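Local coordinates for hypothetical conserved protein TTC0263 (PDB 2PL2) that is of unknown function but belongs to the tetratricopeptide repeat proteins, all-helical scaffolds of stacked antiparallel helix pairs that commonly mediate protein-protein contacts, at residues Pro8-Leu11 against Gly12-Tyr16; Asp38-Ala41 against Leu42-Ala46; Leu59-Gly62 against Lys63-Val66; His121-Arg124 against Gly125-Ala129; Ala175-Leu178 against Glu179-Pro182. All blocks are in the same frame, centred on the assembly; numbering follows the deposited sequence.

Interaction 1 of 5, residues Pro8-Leu11 against Gly12-Tyr16; sequences PLRL and GVQLY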
loop_
_atom_site.group_PDB
_atom_site.type_symbol
_atom_site.label_atom_id
_atom_site.label_comp_id
_atom_site.label_asym_id
_atom_site.label_seq_id
_atom_site.Cartn_x
_atom_site.Cartn_y
_atom_site.Cartn_z
ATOM N N PRO A 8 14.686 -11.692 -17.239
ATOM C CA PRO A 8 13.431 -11.314 -16.584
ATOM C C PRO A 8 13.544 -11.178 -15.065
ATOM O O PRO A 8 12.972 -10.263 -14.474
ATOM C CB PRO A 8 12.457 -12.421 -17.026
ATOM C CG PRO A 8 13.360 -13.599 -17.318
ATOM C CD PRO A 8 14.526 -12.934 -18.017
ATOM N N LEU A 9 14.286 -12.080 -14.434
ATOM C CA LEU A 9 14.450 -12.035 -12.984
ATOM C C LEU A 9 15.242 -10.804 -12.546
ATOM O O LEU A 9 14.883 -10.137 -11.574
ATOM C CB LEU A 9 15.157 -13.300 -12.483
ATOM C CG LEU A 9 15.473 -13.386 -10.982
ATOM C CD1 LEU A 9 14.202 -13.490 -10.166
ATOM C CD2 LEU A 9 16.353 -14.605 -10.733
ATOM N N ARG A 10 16.315 -10.503 -13.274
ATOM C CA ARG A 10 17.152 -9.357 -12.942
ATOM C C ARG A 10 16.421 -8.033 -13.118
ATOM O O ARG A 10 16.555 -7.130 -12.290
ATOM C CB ARG A 10 18.440 -9.349 -13.779
ATOM C CG ARG A 10 19.386 -8.202 -13.399
ATOM C CD ARG A 10 20.858 -8.443 -13.781
ATOM N NE ARG A 10 21.082 -8.561 -15.221
ATOM C CZ ARG A 10 20.696 -7.660 -16.124
ATOM N NH1 ARG A 10 20.054 -6.561 -15.742
ATOM N NH2 ARG A 10 20.958 -7.851 -17.412
ATOM N N LEU A 11 15.643 -7.921 -14.189
ATOM C CA LEU A 11 14.898 -6.697 -14.447
ATOM C C LEU A 11 13.799 -6.547 -13.413
ATOM O O LEU A 11 13.471 -5.439 -12.986
ATOM C CB LEU A 11 14.296 -6.724 -15.855
ATOM C CG LEU A 11 13.536 -5.463 -16.296
ATOM C CD1 LEU A 11 14.430 -4.228 -16.159
ATOM C CD2 LEU A 11 13.074 -5.635 -17.740
ATOM N N GLY A 12 13.237 -7.673 -13.001
ATOM C CA GLY A 12 12.188 -7.620 -12.009
ATOM C C GLY A 12 12.687 -7.036 -10.703
ATOM O O GLY A 12 12.003 -6.224 -10.083
ATOM N N VAL A 13 13.881 -7.438 -10.275
ATOM C CA VAL A 13 14.438 -6.938 -9.014
ATOM C C VAL A 13 14.687 -5.431 -9.082
ATOM O O VAL A 13 14.514 -4.714 -8.097
ATOM C CB VAL A 13 15.778 -7.631 -8.652
ATOM C CG1 VAL A 13 16.250 -7.153 -7.298
ATOM C CG2 VAL A 13 15.610 -9.133 -8.650
ATOM N N GLN A 14 15.105 -4.957 -10.250
ATOM C CA GLN A 14 15.371 -3.534 -10.442
ATOM C C GLN A 14 14.059 -2.758 -10.340
ATOM O O GLN A 14 13.945 -1.824 -9.544
ATOM C CB GLN A 14 16.070 -3.327 -11.795
ATOM C CG GLN A 14 17.343 -4.185 -11.893
ATOM C CD GLN A 14 18.080 -4.096 -13.216
ATOM O OE1 GLN A 14 17.482 -3.920 -14.277
ATOM N NE2 GLN A 14 19.398 -4.257 -13.158
ATOM N N LEU A 15 13.056 -3.173 -11.108
ATOM C CA LEU A 15 11.751 -2.514 -11.081
ATOM C C LEU A 15 11.151 -2.559 -9.694
ATOM O O LEU A 15 10.440 -1.635 -9.297
ATOM C CB LEU A 15 10.787 -3.177 -12.073
ATOM C CG LEU A 15 10.979 -2.788 -13.542
ATOM C CD1 LEU A 15 10.203 -3.724 -14.425
ATOM C CD2 LEU A 15 10.515 -1.359 -13.763
ATOM N N TYR A 16 11.417 -3.634 -8.955
ATOM C CA TYR A 16 10.859 -3.732 -7.618
ATOM C C TYR A 16 11.466 -2.617 -6.787
ATOM O O TYR A 16 10.757 -1.912 -6.087
ATOM C CB TYR A 16 11.159 -5.100 -6.976
ATOM C CG TYR A 16 10.679 -5.209 -5.536
ATOM C CD1 TYR A 16 9.369 -5.582 -5.232
ATOM C CD2 TYR A 16 11.512 -4.861 -4.483
ATOM C CE1 TYR A 16 8.909 -5.601 -3.904
ATOM C CE2 TYR A 16 11.063 -4.872 -3.162
ATOM C CZ TYR A 16 9.766 -5.236 -2.881
ATOM O OH TYR A 16 9.337 -5.202 -1.575
#

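Interaction 2 of 5, residues Asp38-Ala41 against Leu42-Ala46; sequences DPEA and LYWLA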
loop_
_atom_site.group_PDB
_atom_site.type_symbol
_atom_site.label_atom_id
_atom_site.label_comp_id
_atom_site.label_asym_id
_atom_site.label_seq_id
_atom_site.Cartn_x
_atom_site.Cartn_y
_atom_site.Cartn_z
ATOM N N ASP A 38 12.578 -22.498 -8.528
ATOM C CA ASP A 38 13.447 -21.422 -8.074
ATOM C C ASP A 38 12.866 -20.591 -6.927
ATOM O O ASP A 38 11.954 -19.794 -7.121
ATOM C CB ASP A 38 13.797 -20.526 -9.254
ATOM C CG ASP A 38 15.084 -19.775 -9.042
ATOM O OD1 ASP A 38 16.097 -20.423 -8.695
ATOM O OD2 ASP A 38 15.086 -18.541 -9.224
ATOM N N PRO A 39 13.399 -20.777 -5.709
ATOM C CA PRO A 39 12.929 -20.048 -4.527
ATOM C C PRO A 39 13.131 -18.529 -4.602
ATOM O O PRO A 39 12.315 -17.766 -4.082
ATOM C CB PRO A 39 13.728 -20.696 -3.391
ATOM C CG PRO A 39 15.008 -21.034 -4.046
ATOM C CD PRO A 39 14.566 -21.612 -5.373
ATOM N N GLU A 40 14.221 -18.097 -5.237
ATOM C CA GLU A 40 14.502 -16.676 -5.365
ATOM C C GLU A 40 13.398 -15.953 -6.140
ATOM O O GLU A 40 12.961 -14.881 -5.727
ATOM C CB GLU A 40 15.854 -16.444 -6.032
ATOM C CG GLU A 40 16.164 -14.963 -6.225
ATOM C CD GLU A 40 17.620 -14.691 -6.570
ATOM O OE1 GLU A 40 18.198 -15.420 -7.412
ATOM O OE2 GLU A 40 18.182 -13.726 -6.000
ATOM N N ALA A 41 12.934 -16.532 -7.245
ATOM C CA ALA A 41 11.853 -15.904 -8.002
ATOM C C ALA A 41 10.574 -15.890 -7.156
ATOM O O ALA A 41 9.893 -14.858 -7.090
ATOM C CB ALA A 41 11.620 -16.643 -9.319
ATOM N N LEU A 42 10.273 -17.017 -6.500
ATOM C CA LEU A 42 9.084 -17.159 -5.642
ATOM C C LEU A 42 9.132 -16.171 -4.494
ATOM O O LEU A 42 8.108 -15.661 -4.038
ATOM C CB LEU A 42 9.002 -18.567 -5.037
ATOM C CG LEU A 42 8.506 -19.779 -5.819
ATOM C CD1 LEU A 42 8.675 -21.037 -4.957
ATOM C CD2 LEU A 42 7.043 -19.591 -6.193
ATOM N N TYR A 43 10.339 -15.952 -3.992
ATOM C CA TYR A 43 10.552 -15.015 -2.900
ATOM C C TYR A 43 10.169 -13.613 -3.382
ATOM O O TYR A 43 9.340 -12.943 -2.766
ATOM C CB TYR A 43 12.024 -15.020 -2.465
ATOM C CG TYR A 43 12.440 -13.763 -1.720
ATOM C CD1 TYR A 43 12.016 -13.524 -0.414
ATOM C CD2 TYR A 43 13.253 -12.811 -2.334
ATOM C CE1 TYR A 43 12.396 -12.367 0.267
ATOM C CE2 TYR A 43 13.631 -11.653 -1.671
ATOM C CZ TYR A 43 13.206 -11.435 -0.369
ATOM O OH TYR A 43 13.595 -10.281 0.282
ATOM N N TRP A 44 10.780 -13.183 -4.484
ATOM C CA TRP A 44 10.506 -11.860 -5.027
ATOM C C TRP A 44 9.051 -11.730 -5.448
ATOM O O TRP A 44 8.423 -10.697 -5.211
ATOM C CB TRP A 44 11.431 -11.561 -6.199
ATOM C CG TRP A 44 12.786 -11.147 -5.749
ATOM C CD1 TRP A 44 13.955 -11.838 -5.900
ATOM C CD2 TRP A 44 13.118 -9.953 -5.026
ATOM N NE1 TRP A 44 14.994 -11.148 -5.313
ATOM C CE2 TRP A 44 14.506 -9.993 -4.770
ATOM C CE3 TRP A 44 12.375 -8.861 -4.572
ATOM C CZ2 TRP A 44 15.163 -8.975 -4.073
ATOM C CZ3 TRP A 44 13.032 -7.850 -3.875
ATOM C CH2 TRP A 44 14.409 -7.915 -3.632
ATOM N N LEU A 45 8.523 -12.784 -6.062
ATOM C CA LEU A 45 7.133 -12.807 -6.484
ATOM C C LEU A 45 6.256 -12.545 -5.270
ATOM O O LEU A 45 5.377 -11.685 -5.297
ATOM C CB LEU A 45 6.773 -14.173 -7.074
ATOM C CG LEU A 45 5.279 -14.367 -7.345
ATOM C CD1 LEU A 45 4.855 -13.509 -8.523
ATOM C CD2 LEU A 45 4.990 -15.837 -7.622
ATOM N N ALA A 46 6.495 -13.302 -4.206
ATOM C CA ALA A 46 5.734 -13.156 -2.979
ATOM C C ALA A 46 5.855 -11.739 -2.419
ATOM O O ALA A 46 4.865 -11.155 -1.988
ATOM C CB ALA A 46 6.214 -14.173 -1.943
#

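Interaction 3 of 5, residues Leu59-Gly62 against Lys63-Val66; sequences LENG and KTLV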
loop_
_atom_site.group_PDB
_atom_site.type_symbol
_atom_site.label_atom_id
_atom_site.label_comp_id
_atom_site.label_asym_id
_atom_site.label_seq_id
_atom_site.Cartn_x
_atom_site.Cartn_y
_atom_site.Cartn_z
ATOM N N LEU A 59 1.256 -15.762 1.139
ATOM C CA LEU A 59 1.326 -16.611 2.318
ATOM C C LEU A 59 1.599 -18.035 1.831
ATOM O O LEU A 59 2.338 -18.788 2.460
ATOM C CB LEU A 59 -0.002 -16.573 3.077
ATOM C CG LEU A 59 -0.165 -17.516 4.279
ATOM C CD1 LEU A 59 0.621 -16.983 5.473
ATOM C CD2 LEU A 59 -1.645 -17.630 4.642
ATOM N N GLU A 60 1.005 -18.387 0.695
ATOM C CA GLU A 60 1.162 -19.713 0.117
ATOM C C GLU A 60 2.551 -19.925 -0.478
ATOM O O GLU A 60 3.072 -21.044 -0.458
ATOM C CB GLU A 60 0.085 -19.941 -0.948
ATOM C CG GLU A 60 -0.106 -21.398 -1.335
ATOM C CD GLU A 60 -0.213 -22.316 -0.120
ATOM O OE1 GLU A 60 -1.104 -22.096 0.737
ATOM O OE2 GLU A 60 0.609 -23.260 -0.026
ATOM N N ASN A 61 3.143 -18.857 -1.008
ATOM C CA ASN A 61 4.485 -18.929 -1.590
ATOM C C ASN A 61 5.542 -18.966 -0.489
ATOM O O ASN A 61 6.602 -19.569 -0.650
ATOM C CB ASN A 61 4.737 -17.735 -2.514
ATOM C CG ASN A 61 4.224 -17.970 -3.925
ATOM O OD1 ASN A 61 3.969 -17.024 -4.671
ATOM N ND2 ASN A 61 4.087 -19.235 -4.301
ATOM N N GLY A 62 5.256 -18.303 0.624
ATOM C CA GLY A 62 6.175 -18.313 1.740
ATOM C C GLY A 62 6.196 -19.718 2.313
ATOM O O GLY A 62 7.261 -20.243 2.662
ATOM N N LYS A 63 5.005 -20.318 2.404
ATOM C CA LYS A 63 4.837 -21.677 2.908
ATOM C C LYS A 63 5.655 -22.666 2.098
ATOM O O LYS A 63 6.368 -23.474 2.656
ATOM C CB LYS A 63 3.366 -22.089 2.867
ATOM C CG LYS A 63 2.546 -21.590 4.056
ATOM C CD LYS A 63 1.061 -21.887 3.889
ATOM C CE LYS A 63 0.319 -21.581 5.188
ATOM N NZ LYS A 63 -1.161 -21.631 5.049
ATOM N N THR A 64 5.555 -22.593 0.779
ATOM C CA THR A 64 6.298 -23.504 -0.089
ATOM C C THR A 64 7.789 -23.169 -0.127
ATOM O O THR A 64 8.603 -23.957 -0.608
ATOM C CB THR A 64 5.701 -23.527 -1.532
ATOM O OG1 THR A 64 6.704 -23.936 -2.474
ATOM C CG2 THR A 64 5.190 -22.170 -1.922
ATOM N N LEU A 65 8.154 -22.009 0.407
ATOM C CA LEU A 65 9.554 -21.613 0.429
ATOM C C LEU A 65 10.240 -22.185 1.654
ATOM O O LEU A 65 11.385 -22.615 1.590
ATOM C CB LEU A 65 9.675 -20.099 0.432
ATOM C CG LEU A 65 9.738 -19.456 -0.940
ATOM C CD1 LEU A 65 9.585 -17.940 -0.808
ATOM C CD2 LEU A 65 11.072 -19.837 -1.591
ATOM N N VAL A 66 9.531 -22.191 2.773
ATOM C CA VAL A 66 10.078 -22.727 4.015
ATOM C C VAL A 66 10.025 -24.249 3.997
ATOM O O VAL A 66 10.832 -24.922 4.642
ATOM C CB VAL A 66 9.279 -22.205 5.237
ATOM C CG1 VAL A 66 9.706 -22.932 6.501
ATOM C CG2 VAL A 66 9.505 -20.697 5.391
#

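Interaction 4 of 5, residues His121-Arg124 against Gly125-Ala129; sequences HLQR and GLVYA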
loop_
_atom_site.group_PDB
_atom_site.type_symbol
_atom_site.label_atom_id
_atom_site.label_comp_id
_atom_site.label_asym_id
_atom_site.label_seq_id
_atom_site.Cartn_x
_atom_site.Cartn_y
_atom_site.Cartn_z
ATOM N N HIS A 121 15.618 -9.032 12.734
ATOM C CA HIS A 121 15.495 -8.268 13.967
ATOM C C HIS A 121 14.606 -7.044 13.762
ATOM O O HIS A 121 13.904 -6.611 14.673
ATOM C CB HIS A 121 16.892 -7.877 14.459
ATOM C CG HIS A 121 17.717 -9.048 14.895
ATOM N ND1 HIS A 121 17.463 -9.748 16.064
ATOM C CD2 HIS A 121 18.752 -9.684 14.303
ATOM C CE1 HIS A 121 18.302 -10.757 16.163
ATOM N NE2 HIS A 121 19.101 -10.742 15.102
ATOM N N LEU A 122 14.627 -6.503 12.552
ATOM C CA LEU A 122 13.795 -5.361 12.224
ATOM C C LEU A 122 12.343 -5.812 12.258
ATOM O O LEU A 122 11.497 -5.187 12.917
ATOM C CB LEU A 122 14.141 -4.822 10.830
ATOM C CG LEU A 122 13.146 -3.765 10.312
ATOM C CD1 LEU A 122 13.002 -2.647 11.354
ATOM C CD2 LEU A 122 13.579 -3.222 8.952
ATOM N N GLN A 123 12.063 -6.906 11.549
ATOM C CA GLN A 123 10.716 -7.463 11.500
ATOM C C GLN A 123 10.269 -7.900 12.886
ATOM O O GLN A 123 9.123 -7.684 13.272
ATOM C CB GLN A 123 10.662 -8.666 10.558
ATOM C CG GLN A 123 10.038 -8.376 9.203
ATOM C CD GLN A 123 8.634 -7.807 9.315
ATOM O OE1 GLN A 123 7.786 -8.361 10.011
ATOM N NE2 GLN A 123 8.382 -6.700 8.622
ATOM N N ARG A 124 11.169 -8.520 13.635
ATOM C CA ARG A 124 10.816 -8.976 14.963
ATOM C C ARG A 124 10.386 -7.789 15.811
ATOM O O ARG A 124 9.422 -7.886 16.571
ATOM C CB ARG A 124 11.997 -9.703 15.613
ATOM C CG ARG A 124 11.618 -10.524 16.840
ATOM C CD ARG A 124 12.809 -11.320 17.378
ATOM N NE ARG A 124 13.876 -10.455 17.886
ATOM C CZ ARG A 124 15.056 -10.903 18.304
ATOM N NH1 ARG A 124 15.311 -12.205 18.270
ATOM N NH2 ARG A 124 15.978 -10.060 18.747
ATOM N N GLY A 125 11.088 -6.666 15.677
ATOM C CA GLY A 125 10.739 -5.481 16.447
ATOM C C GLY A 125 9.395 -4.909 16.032
ATOM O O GLY A 125 8.585 -4.509 16.865
ATOM N N LEU A 126 9.153 -4.883 14.727
ATOM C CA LEU A 126 7.901 -4.376 14.186
ATOM C C LEU A 126 6.748 -5.255 14.659
ATOM O O LEU A 126 5.626 -4.778 14.842
ATOM C CB LEU A 126 7.962 -4.368 12.658
ATOM C CG LEU A 126 6.866 -3.616 11.892
ATOM C CD1 LEU A 126 7.200 -3.625 10.396
ATOM C CD2 LEU A 126 5.507 -4.258 12.142
ATOM N N VAL A 127 7.029 -6.540 14.863
ATOM C CA VAL A 127 6.016 -7.484 15.318
ATOM C C VAL A 127 5.729 -7.318 16.805
ATOM O O VAL A 127 4.570 -7.364 17.229
ATOM C CB VAL A 127 6.439 -8.946 15.020
ATOM C CG1 VAL A 127 5.436 -9.923 15.643
ATOM C CG2 VAL A 127 6.518 -9.164 13.511
ATOM N N TYR A 128 6.774 -7.126 17.605
ATOM C CA TYR A 128 6.580 -6.915 19.037
ATOM C C TYR A 128 5.776 -5.642 19.284
ATOM O O TYR A 128 4.972 -5.578 20.218
ATOM C CB TYR A 128 7.918 -6.800 19.756
ATOM C CG TYR A 128 8.571 -8.122 20.058
ATOM C CD1 TYR A 128 7.883 -9.126 20.745
ATOM C CD2 TYR A 128 9.881 -8.361 19.685
ATOM C CE1 TYR A 128 8.493 -10.334 21.054
ATOM C CE2 TYR A 128 10.504 -9.563 19.992
ATOM C CZ TYR A 128 9.802 -10.546 20.674
ATOM O OH TYR A 128 10.427 -11.726 20.963
ATOM N N ALA A 129 5.999 -4.628 18.450
ATOM C CA ALA A 129 5.275 -3.367 18.586
ATOM C C ALA A 129 3.781 -3.593 18.332
ATOM O O ALA A 129 2.940 -3.175 19.123
ATOM C CB ALA A 129 5.831 -2.336 17.609
#

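Interaction 5 of 5, residues Ala175-Leu178 against Glu179-Pro182; sequences AKAL and EQAP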
loop_
_atom_site.group_PDB
_atom_site.type_symbol
_atom_site.label_atom_id
_atom_site.label_comp_id
_atom_site.label_asym_id
_atom_site.label_seq_id
_atom_site.Cartn_x
_atom_site.Cartn_y
_atom_site.Cartn_z
ATOM N N ALA A 175 16.350 12.783 12.611
ATOM C CA ALA A 175 17.455 13.713 12.324
ATOM C C ALA A 175 18.697 12.919 11.907
ATOM O O ALA A 175 19.423 13.310 10.987
ATOM C CB ALA A 175 17.755 14.566 13.550
ATOM N N LYS A 176 18.937 11.795 12.578
ATOM C CA LYS A 176 20.079 10.952 12.238
ATOM C C LYS A 176 19.839 10.274 10.889
ATOM O O LYS A 176 20.690 10.309 9.997
ATOM C CB LYS A 176 20.296 9.878 13.305
ATOM C CG LYS A 176 21.547 9.046 13.052
ATOM C CD LYS A 176 22.791 9.937 13.032
ATOM C CE LYS A 176 23.977 9.254 12.372
ATOM N NZ LYS A 176 24.456 8.066 13.139
ATOM N N ALA A 177 18.672 9.647 10.751
ATOM C CA ALA A 177 18.304 8.974 9.509
ATOM C C ALA A 177 18.464 9.939 8.346
ATOM O O ALA A 177 18.973 9.569 7.291
ATOM C CB ALA A 177 16.860 8.459 9.589
ATOM N N LEU A 178 18.050 11.189 8.546
ATOM C CA LEU A 178 18.178 12.199 7.488
ATOM C C LEU A 178 19.616 12.610 7.187
ATOM O O LEU A 178 19.885 13.173 6.132
ATOM C CB LEU A 178 17.326 13.433 7.807
ATOM C CG LEU A 178 15.893 13.257 7.279
ATOM C CD1 LEU A 178 14.964 14.236 7.934
ATOM C CD2 LEU A 178 15.894 13.416 5.752
ATOM N N GLU A 179 20.545 12.333 8.096
ATOM C CA GLU A 179 21.936 12.659 7.818
ATOM C C GLU A 179 22.499 11.574 6.904
ATOM O O GLU A 179 23.373 11.824 6.082
ATOM C CB GLU A 179 22.751 12.740 9.112
ATOM C CG GLU A 179 22.214 13.755 10.125
ATOM C CD GLU A 179 22.290 15.207 9.636
ATOM O OE1 GLU A 179 21.866 15.482 8.489
ATOM O OE2 GLU A 179 22.769 16.074 10.407
ATOM N N GLN A 180 21.993 10.357 7.037
ATOM C CA GLN A 180 22.468 9.266 6.183
ATOM C C GLN A 180 21.934 9.424 4.762
ATOM O O GLN A 180 22.620 9.084 3.787
ATOM C CB GLN A 180 22.052 7.923 6.765
ATOM C CG GLN A 180 22.621 7.697 8.138
ATOM C CD GLN A 180 21.956 6.542 8.845
ATOM O OE1 GLN A 180 20.721 6.433 8.854
ATOM N NE2 GLN A 180 22.763 5.674 9.459
ATOM N N ALA A 181 20.723 9.963 4.649
ATOM C CA ALA A 181 20.105 10.188 3.344
ATOM C C ALA A 181 19.332 11.509 3.407
ATOM O O ALA A 181 18.112 11.530 3.533
ATOM C CB ALA A 181 19.176 9.028 3.008
ATOM N N PRO A 182 20.051 12.635 3.310
ATOM C CA PRO A 182 19.501 14.002 3.360
ATOM C C PRO A 182 18.466 14.380 2.281
ATOM O O PRO A 182 17.633 15.271 2.492
ATOM C CB PRO A 182 20.756 14.871 3.298
ATOM C CG PRO A 182 21.635 14.081 2.385
ATOM C CD PRO A 182 21.473 12.656 2.918
#

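Interaction 1 of 5, residues Pro8-Leu11 against Gly12-Tyr16
Leu11 and Leu15, one turn apart on helix 6-17, meet both through the backbone and through their side chains. Of the main-chain bonds, Leu15 N to Leu11 O is the straightest: it spans 3.0 Å with an N-H...O angle of 178°. Gly12 N reaches Pro8 O at 3.0 Å, and Val13 N reaches Leu9 O at 3.2 Å. The bond from Gln14 N to Arg10 O is weak.

Apolar contact is modest. CG of Leu11 stands 4.2 Å from CD1 of Leu15, the two side chains meeting at a slant, and both leucines pack on Leu27 of helix 21-32. Leu9 and Val13, in turn, touch helix 39-51 through Glu40 and Trp44. Helix 6-17 thus packs on both helices, consistent with a tetratricopeptide repeat array.

The polar pair is Arg10 with Gln14. With CG anti to the carbonyl carbon (chi1 -55°), the Gln14 chain runs back along the helix, so that CG lies 3.1 Å from Arg10 O. Its NE2 comes to 3.5 Å from NH1 of Arg10, at the guanidinium edge, the two planes turned 55° apart. OE1 of Gln14 lies 3.6 Å from Leu11 CD1, where the side chains cross at about a right angle.

Since NE2 and NH1 are both donors, this approach is packing without a polar bond; the backbone bonds and the Leu11-Leu15 contact are the clearer interactions between the segments.

Interaction 2 of 5, residues Asp38-Ala41 against Leu42-Ala46
Three sound i to i+4 bonds join Asp38-Ala41 to Leu42-Ala46 in the first turns of helix 39-51: Tyr43 N to Pro39 O at 2.7 Å, Trp44 N to Glu40 O at 3.0 Å and Leu45 N to Ala41 O at 2.7 Å. A fourth, from Leu42 N to Asp38 O, is weak; Asp38 holds the N-cap position, right before the helix.

Among the side chains, Glu40 and Trp44 lie alongside each other and point the same way. CG of Glu40 sits 3.8 Å from CD1 of Trp44, and carboxylate and indole planes are 29° apart. With Trp44 CG anti to the carbonyl carbon (chi1 -79°), CD1 swings back to 3.2 Å from Glu40 O. The neighbouring Tyr43 presents its CE2 3.6 Å above the indole plane, over its centre, while Glu40 O lies at the edge of the Tyr43 ring.

Tyr16 of helix 6-17 meets Trp44 edge-to-face, and the Phe28 ring meets it with planes about 20° apart, within the tetratricopeptide repeat array. Because the aliphatic part of Glu40 does the touching, and OE2 stays 4.2 Å from Trp44 NE1, the pair is joined by dispersion more than by polar bonding.

Interaction 3 of 5, residues Leu59-Gly62 against Lys63-Val66
The first torsion of Lys63 (chi1 -82°) sets CG anti to its carbonyl carbon, and the chain then runs fully extended back over Leu59, while Glu60 bends at chi2 (47°) and turns its carboxylate toward the same lysine. This happens on helix 55-68 of a tetratricopeptide repeat array, where side chains one turn apart share a face.

Lys63 passes at a slant to both partners. Its CE stands 4.2 Å from CG of Leu59, its CG 3.2 Å from Leu59 O, and its CD 3.8 Å from OE1 of Glu60. The charges of Glu60 OE1 and Lys63 NZ remain 4.3 Å apart, beyond salt-bridge range, so any attraction is probably a diffuse one.

In the backbone, Lys63 N bonds to Leu59 O at 3.1 Å. Leu59 and Val66 turn to helix 73-88, whereas Asn61 and Leu65 pack on helix 39-51, so the helix is in contact with both.

Toward the C-terminal end Gly62 O accepts twice. Val66 N approaches it at 3.0 Å, only slightly tilted from the carbonyl plane; Leu65 N, also at 3.0 Å, arrives from above that plane, with a C=O...N angle of 107°.

Interaction 4 of 5, residues His121-Arg124 against Gly125-Ala129
Arg124 O is gripped by two backbone donors of the following turn: Tyr128 N at 2.9 Å with an N-H...O angle of 157°, and Val127 N by a weak bond at 3.2 Å. Val127 N has its stronger acceptor in Gln123 O, at 2.9 Å. Gly125 N bonds to His121 O at 3.0 Å, and Leu126 N bonds to Leu122 O.

The polar ends of Arg124 and His121 have their partners outside the two segments. NH1 of Arg124 makes a salt bridge with Glu111, and NE2 of His121 donates to Pro115 O; these partners belong to the preceding helix 93-113 and the turn after it. Helix 118-130 packs on its chain neighbours 93-113 and 134-147, as in the antiparallel helix stacking of tetratricopeptide repeats, and also touches helices 73-88 and 151-164.

The aliphatic part of Arg124 lies alongside the Tyr128 ring. Arg124 CG, anti to the backbone N (chi1 -165°), comes to 3.5 Å from CE2 of Tyr128, the guanidinium and ring planes being 49° apart. Gln123, bent at chi2, brings its amide atoms to two apolar neighbours: NE2 lies 3.7 Å from Leu126 CD1, and OE1 3.8 Å from Val127 CG2.

Interaction 5 of 5, residues Ala175-Leu178 against Glu179-Pro182
Lys176 and Gln180 meet through the backbone near the C-terminal end of helix 167-180. Lys176 O accepts from two donors: Gln180 N at 3.2 Å, nearly in line with the carbonyl, and Glu179 N at 2.8 Å, which stands 61° out of the carbonyl plane. Glu179 N has in addition a weak bond to Ala175 O. Ala181 N closes the set on Ala177 O at 3.2 Å, in the carbonyl plane. This mixture of i to i+3 and i to i+4 bonds marks a last turn that tightens before Ala181 leaves helical torsions.

Van der Waals contacts follow the same end. Pro182, having no N-H to give, places its N 2.9 Å from Leu178 O, with CB also close to that oxygen. Leu178 sends CD2 to 3.7 Å from Ala181 O. Glu179, its CG anti to the carbonyl carbon (chi1 -57°), folds back until CG is 3.0 Å from Ala175 O.

NE2 of Gln180 is hydrogen-bonded to Asp149, while its OE1 lies 3.6 Å from Ala177 CA.

Consistent with tetratricopeptide repeat stacking, this helix end lies against two neighbours: Lys176 and Gln180 touch Arg154 of helix 151-164, Leu178 packs on Leu187, Arg188 and Tyr191 of helix 185-195, and Ala177 touches both helices.

From the N terminus the five contacts run in series; none nests in or crosses another, and none closes a long loop, since each joins successive turns of one helix. Interactions 1, 2 and 3 lie on helices 6-17, 39-51 and 55-68. Interaction 2 is the middle member: its Ala41 CA meets Leu9 CD1 of interaction 1 at 4.0 Å, and its Leu42 and Leu45 meet Asn61 of interaction 3. Interaction 4, on helix 118-130, lies across the chain's centre from interactions 1 and 2. Interaction 5 ends helix 167-180, its centre about 22 Å from that of interaction 4; intervening helices join the two.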